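Local coordinates for protein amidohydrolase (Brucella melitensis biovar Abortus, PDB 4F0L) that is a metal-dependent hydrolase of the amidohydrolase family that binds an iron(III) ion and probably acts as a deaminase, at residues G160-G172 / F185-C199. Numbering follows the deposited sequence.
Sequences GLTLLPVFYAHSG and FINDPERFARLIEGC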
loop_
_atom_site.group_PDB
_atom_site.type_symbol
_atom_site.label_atom_id
_atom_site.label_comp_id
_atom_site.label_asym_id
_atom_site.label_seq_id
_atom_site.Cartn_x
_atom_site.Cartn_y
_atom_site.Cartn_z
ATOM N N GLY B 160 10.648 19.979 10.137
ATOM C CA GLY B 160 10.374 21.327 9.592
ATOM C C GLY B 160 8.884 21.570 9.693
ATOM O O GLY B 160 8.119 20.634 9.591
ATOM N N LEU B 161 8.472 22.809 9.924
ATOM C CA LEU B 161 7.046 23.119 10.147
ATOM C C LEU B 161 6.574 24.302 9.300
ATOM O O LEU B 161 7.097 25.408 9.403
ATOM C CB LEU B 161 6.808 23.443 11.632
ATOM C CG LEU B 161 5.371 23.820 12.055
ATOM C CD1 LEU B 161 4.364 22.718 11.724
ATOM C CD2 LEU B 161 5.354 24.135 13.560
ATOM N N THR B 162 5.597 24.043 8.458
ATOM C CA THR B 162 4.737 25.066 7.951
ATOM C C THR B 162 3.412 24.937 8.669
ATOM O O THR B 162 2.628 24.017 8.420
ATOM C CB THR B 162 4.572 24.960 6.430
ATOM O OG1 THR B 162 5.845 25.165 5.813
ATOM C CG2 THR B 162 3.574 25.966 5.928
ATOM N N LEU B 163 3.153 25.864 9.565
ATOM C CA LEU B 163 1.983 25.807 10.420
ATOM C C LEU B 163 0.864 26.593 9.774
ATOM O O LEU B 163 1.062 27.739 9.366
ATOM C CB LEU B 163 2.306 26.371 11.800
ATOM C CG LEU B 163 1.197 26.468 12.843
ATOM C CD1 LEU B 163 0.769 25.068 13.298
ATOM C CD2 LEU B 163 1.729 27.298 14.008
ATOM N N LEU B 164 -0.303 25.955 9.659
ATOM C CA LEU B 164 -1.432 26.512 8.921
ATOM C C LEU B 164 -2.695 26.487 9.823
ATOM O O LEU B 164 -3.538 25.585 9.721
ATOM C CB LEU B 164 -1.652 25.684 7.651
ATOM C CG LEU B 164 -0.459 25.621 6.679
ATOM C CD1 LEU B 164 -0.668 24.483 5.681
ATOM C CD2 LEU B 164 -0.185 26.940 5.956
ATOM N N PRO B 165 -2.779 27.421 10.763
ATOM C CA PRO B 165 -3.955 27.447 11.639
ATOM C C PRO B 165 -5.210 27.626 10.805
ATOM O O PRO B 165 -5.237 28.468 9.900
ATOM C CB PRO B 165 -3.703 28.683 12.517
ATOM C CG PRO B 165 -2.212 28.835 12.523
ATOM C CD PRO B 165 -1.851 28.511 11.101
ATOM N N VAL B 166 -6.232 26.855 11.132
ATOM C CA VAL B 166 -7.459 26.781 10.358
ATOM C C VAL B 166 -8.553 27.775 10.847
ATOM O O VAL B 166 -8.835 27.928 12.079
ATOM C CB VAL B 166 -8.020 25.352 10.420
ATOM C CG1 VAL B 166 -9.387 25.244 9.715
ATOM C CG2 VAL B 166 -7.028 24.371 9.786
ATOM N N PHE B 167 -9.128 28.465 9.879
ATOM C CA PHE B 167 -10.269 29.308 10.137
ATOM C C PHE B 167 -11.511 28.502 9.832
ATOM O O PHE B 167 -11.667 28.000 8.715
ATOM C CB PHE B 167 -10.272 30.595 9.301
ATOM C CG PHE B 167 -11.477 31.441 9.587
ATOM C CD1 PHE B 167 -11.516 32.239 10.715
ATOM C CD2 PHE B 167 -12.620 31.310 8.818
ATOM C CE1 PHE B 167 -12.650 32.967 11.034
ATOM C CE2 PHE B 167 -13.759 32.017 9.125
ATOM C CZ PHE B 167 -13.773 32.854 10.240
ATOM N N TYR B 168 -12.403 28.420 10.814
ATOM C CA TYR B 168 -13.630 27.606 10.748
ATOM C C TYR B 168 -14.726 28.312 11.544
ATOM O O TYR B 168 -14.547 28.605 12.718
ATOM C CB TYR B 168 -13.343 26.254 11.397
ATOM C CG TYR B 168 -14.312 25.117 11.129
ATOM C CD1 TYR B 168 -15.665 25.210 11.425
ATOM C CD2 TYR B 168 -13.846 23.917 10.631
ATOM C CE1 TYR B 168 -16.532 24.149 11.188
ATOM C CE2 TYR B 168 -14.700 22.869 10.396
ATOM C CZ TYR B 168 -16.029 23.002 10.670
ATOM O OH TYR B 168 -16.830 21.920 10.433
ATOM N N ALA B 169 -15.859 28.588 10.911
ATOM C CA ALA B 169 -16.940 29.323 11.587
ATOM C C ALA B 169 -18.365 28.801 11.330
ATOM O O ALA B 169 -19.281 29.245 11.992
ATOM C CB ALA B 169 -16.862 30.795 11.206
ATOM N N HIS B 170 -18.550 27.889 10.376
ATOM C CA HIS B 170 -19.885 27.486 9.919
ATOM C C HIS B 170 -19.978 26.032 9.561
ATOM O O HIS B 170 -18.969 25.378 9.234
ATOM C CB HIS B 170 -20.270 28.343 8.725
ATOM C CG HIS B 170 -20.187 29.802 9.020
ATOM N ND1 HIS B 170 -21.105 30.436 9.758
ATOM C CD2 HIS B 170 -19.203 30.730 8.737
ATOM C CE1 HIS B 170 -20.761 31.701 9.903
ATOM N NE2 HIS B 170 -19.583 31.883 9.290
ATOM N N SER B 171 -21.191 25.509 9.655
ATOM C CA SER B 171 -21.445 24.108 9.413
ATOM C C SER B 171 -22.043 23.845 8.024
ATOM O O SER B 171 -22.401 22.727 7.736
ATOM C CB SER B 171 -22.399 23.565 10.477
ATOM O OG SER B 171 -23.675 24.184 10.330
ATOM N N GLY B 172 -22.152 24.860 7.176
ATOM C CA GLY B 172 -22.706 24.651 5.833
ATOM C C GLY B 172 -22.670 25.868 4.940
ATOM O O GLY B 172 -22.524 26.983 5.453
ATOM N N PHE B 185 -13.147 24.219 17.287
ATOM C CA PHE B 185 -12.536 24.602 16.000
ATOM C C PHE B 185 -12.826 26.045 15.651
ATOM O O PHE B 185 -12.178 26.609 14.775
ATOM C CB PHE B 185 -13.080 23.755 14.839
ATOM C CG PHE B 185 -13.097 22.258 15.081
ATOM C CD1 PHE B 185 -12.212 21.652 15.944
ATOM C CD2 PHE B 185 -14.031 21.463 14.413
ATOM C CE1 PHE B 185 -12.240 20.293 16.160
ATOM C CE2 PHE B 185 -14.081 20.093 14.623
ATOM C CZ PHE B 185 -13.184 19.514 15.504
ATOM N N ILE B 186 -13.809 26.621 16.328
ATOM C CA ILE B 186 -14.482 27.845 15.899
ATOM C C ILE B 186 -13.673 29.090 16.239
ATOM O O ILE B 186 -13.117 29.190 17.320
ATOM C CB ILE B 186 -15.870 27.950 16.613
ATOM C CG1 ILE B 186 -16.791 26.830 16.170
ATOM C CG2 ILE B 186 -16.554 29.307 16.419
ATOM C CD1 ILE B 186 -18.130 26.858 16.897
ATOM N N ASN B 187 -13.613 30.029 15.308
ATOM C CA ASN B 187 -13.182 31.391 15.601
ATOM C C ASN B 187 -13.960 32.352 14.738
ATOM O O ASN B 187 -14.473 31.964 13.681
ATOM C CB ASN B 187 -11.689 31.606 15.311
ATOM C CG ASN B 187 -10.805 30.944 16.312
ATOM O OD1 ASN B 187 -10.783 31.336 17.482
ATOM N ND2 ASN B 187 -10.017 29.948 15.858
ATOM N N ASP B 188 -14.010 33.618 15.157
ATOM C CA ASP B 188 -14.364 34.703 14.242
ATOM C C ASP B 188 -13.064 35.347 13.732
ATOM O O ASP B 188 -11.970 35.000 14.222
ATOM C CB ASP B 188 -15.346 35.702 14.888
ATOM C CG ASP B 188 -14.757 36.462 16.072
ATOM O OD1 ASP B 188 -13.528 36.503 16.258
ATOM O OD2 ASP B 188 -15.542 37.085 16.805
ATOM N N PRO B 189 -13.160 36.243 12.726
ATOM C CA PRO B 189 -11.907 36.681 12.087
ATOM C C PRO B 189 -11.008 37.435 13.068
ATOM O O PRO B 189 -9.784 37.320 13.000
ATOM C CB PRO B 189 -12.390 37.586 10.958
ATOM C CG PRO B 189 -13.735 37.035 10.612
ATOM C CD PRO B 189 -14.333 36.675 11.945
ATOM N N GLU B 190 -11.629 38.149 13.998
ATOM C CA GLU B 190 -10.879 38.876 14.987
ATOM C C GLU B 190 -10.098 37.930 15.916
ATOM O O GLU B 190 -8.899 38.123 16.133
ATOM C CB GLU B 190 -11.812 39.766 15.811
ATOM C CG GLU B 190 -11.075 40.696 16.765
ATOM C CD GLU B 190 -10.805 40.076 18.133
ATOM O OE1 GLU B 190 -11.405 39.010 18.482
ATOM O OE2 GLU B 190 -9.958 40.661 18.868
ATOM N N ARG B 191 -10.782 36.933 16.486
ATOM C CA ARG B 191 -10.092 36.013 17.383
ATOM C C ARG B 191 -9.084 35.162 16.615
ATOM O O ARG B 191 -8.033 34.803 17.158
ATOM C CB ARG B 191 -11.056 35.120 18.151
ATOM C CG ARG B 191 -10.371 34.327 19.257
ATOM C CD ARG B 191 -11.388 33.761 20.243
ATOM N NE ARG B 191 -12.106 32.633 19.660
ATOM C CZ ARG B 191 -13.280 32.163 20.086
ATOM N NH1 ARG B 191 -13.908 32.742 21.099
ATOM N NH2 ARG B 191 -13.844 31.123 19.468
ATOM N N PHE B 192 -9.382 34.891 15.341
ATOM C CA PHE B 192 -8.434 34.201 14.480
ATOM C C PHE B 192 -7.143 35.007 14.269
ATOM O O PHE B 192 -6.055 34.420 14.340
ATOM C CB PHE B 192 -9.062 33.825 13.123
ATOM C CG PHE B 192 -8.150 33.019 12.245
ATOM C CD1 PHE B 192 -7.957 31.658 12.479
ATOM C CD2 PHE B 192 -7.460 33.609 11.203
ATOM C CE1 PHE B 192 -7.092 30.905 11.683
ATOM C CE2 PHE B 192 -6.595 32.854 10.401
ATOM C CZ PHE B 192 -6.409 31.508 10.648
ATOM N N ALA B 193 -7.257 36.313 13.966
ATOM C CA ALA B 193 -6.048 37.164 13.813
ATOM C C ALA B 193 -5.202 37.123 15.103
ATOM O O ALA B 193 -3.982 36.995 15.057
ATOM C CB ALA B 193 -6.399 38.621 13.445
ATOM N N ARG B 194 -5.846 37.225 16.254
ATOM C CA ARG B 194 -5.125 37.150 17.517
ATOM C C ARG B 194 -4.430 35.776 17.693
ATOM O O ARG B 194 -3.334 35.693 18.196
ATOM C CB ARG B 194 -6.063 37.454 18.681
ATOM C CG ARG B 194 -6.386 38.942 18.846
ATOM C CD ARG B 194 -7.037 39.246 20.199
ATOM N NE ARG B 194 -8.422 38.789 20.217
ATOM C CZ ARG B 194 -8.917 37.823 21.005
ATOM N NH1 ARG B 194 -10.209 37.508 20.888
ATOM N NH2 ARG B 194 -8.164 37.167 21.903
ATOM N N LEU B 195 -5.057 34.703 17.230
ATOM C CA LEU B 195 -4.445 33.374 17.321
ATOM C C LEU B 195 -3.215 33.299 16.415
ATOM O O LEU B 195 -2.156 32.808 16.833
ATOM C CB LEU B 195 -5.465 32.311 16.920
ATOM C CG LEU B 195 -4.959 30.864 16.815
ATOM C CD1 LEU B 195 -4.687 30.320 18.191
ATOM C CD2 LEU B 195 -5.994 30.041 16.092
ATOM N N ILE B 196 -3.350 33.802 15.189
ATOM C CA ILE B 196 -2.231 33.882 14.264
ATOM C C ILE B 196 -1.060 34.679 14.879
ATOM O O ILE B 196 0.082 34.269 14.777
ATOM C CB ILE B 196 -2.661 34.508 12.918
ATOM C CG1 ILE B 196 -3.478 33.501 12.080
ATOM C CG2 ILE B 196 -1.459 34.995 12.127
ATOM C CD1 ILE B 196 -2.734 32.228 11.682
ATOM N N GLU B 197 -1.363 35.779 15.562
ATOM C CA GLU B 197 -0.353 36.536 16.269
ATOM C C GLU B 197 0.341 35.714 17.381
ATOM O O GLU B 197 1.561 35.749 17.492
ATOM C CB GLU B 197 -0.963 37.859 16.814
ATOM C CG GLU B 197 0.002 38.753 17.573
ATOM C CD GLU B 197 1.207 39.174 16.749
ATOM O OE1 GLU B 197 1.160 39.180 15.507
ATOM O OE2 GLU B 197 2.233 39.502 17.362
ATOM N N GLY B 198 -0.421 34.968 18.180
ATOM C CA GLY B 198 0.172 34.035 19.161
ATOM C C GLY B 198 1.094 33.018 18.499
ATOM O O GLY B 198 2.203 32.774 18.973
ATOM N N CYS B 199 0.677 32.485 17.351
ATOM C CA CYS B 199 1.525 31.549 16.607
ATOM C C CYS B 199 2.815 32.190 16.111
ATOM O O CYS B 199 3.890 31.605 16.224
ATOM C CB CYS B 199 0.776 30.965 15.407
ATOM S SG CYS B 199 -0.626 29.937 15.819
HETATM O O HOH W 1 -10.987 28.683 13.551
#
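F167 and F192 form the aromatic centre of this contact: the edge of F167 meets the face of F192 in a T-shaped pair, planes at 87°. F167 CB also sits over the centre of the F192 ring as a CH-pi contact. F192 holds CG anti to its backbone N (chi1 -176°), which directs the ring from the helix to the strand, where its CZ edge lies 3.3 Å from P165 O. P165 CG packs 3.5 Å from I196 CD1, the two side chains crossing at about a right angle, and C199 SG touches both P165 CG and L163 CD2. At the other end Y168 and F185 lie side by side; F185 CB lies over one face of the tyrosine ring, nearest CG, and the F185 ring turns its edge to that face, planes 57° apart. Y168 O accepts a fairly straight bond from N187 N (3.1 Å) and a CA-H...O contact from I186. A water joins V166 O, Y168 N, F185 O and N187 ND2. R191 N caps the helix through D188 OD1, while its side chain reaches back, NE to N187 OD1 (2.9 Å) and NH2 to I186 O from above the carbonyl plane. Strand 160-167 and its antiparallel helix form a β/α unit of the TIM barrel, with V166 near iron ligands H67 and H241. Apolar packing thus seats the helix, while hydrogen bonds from water and a backbone N-H bind carbonyls around the strand end.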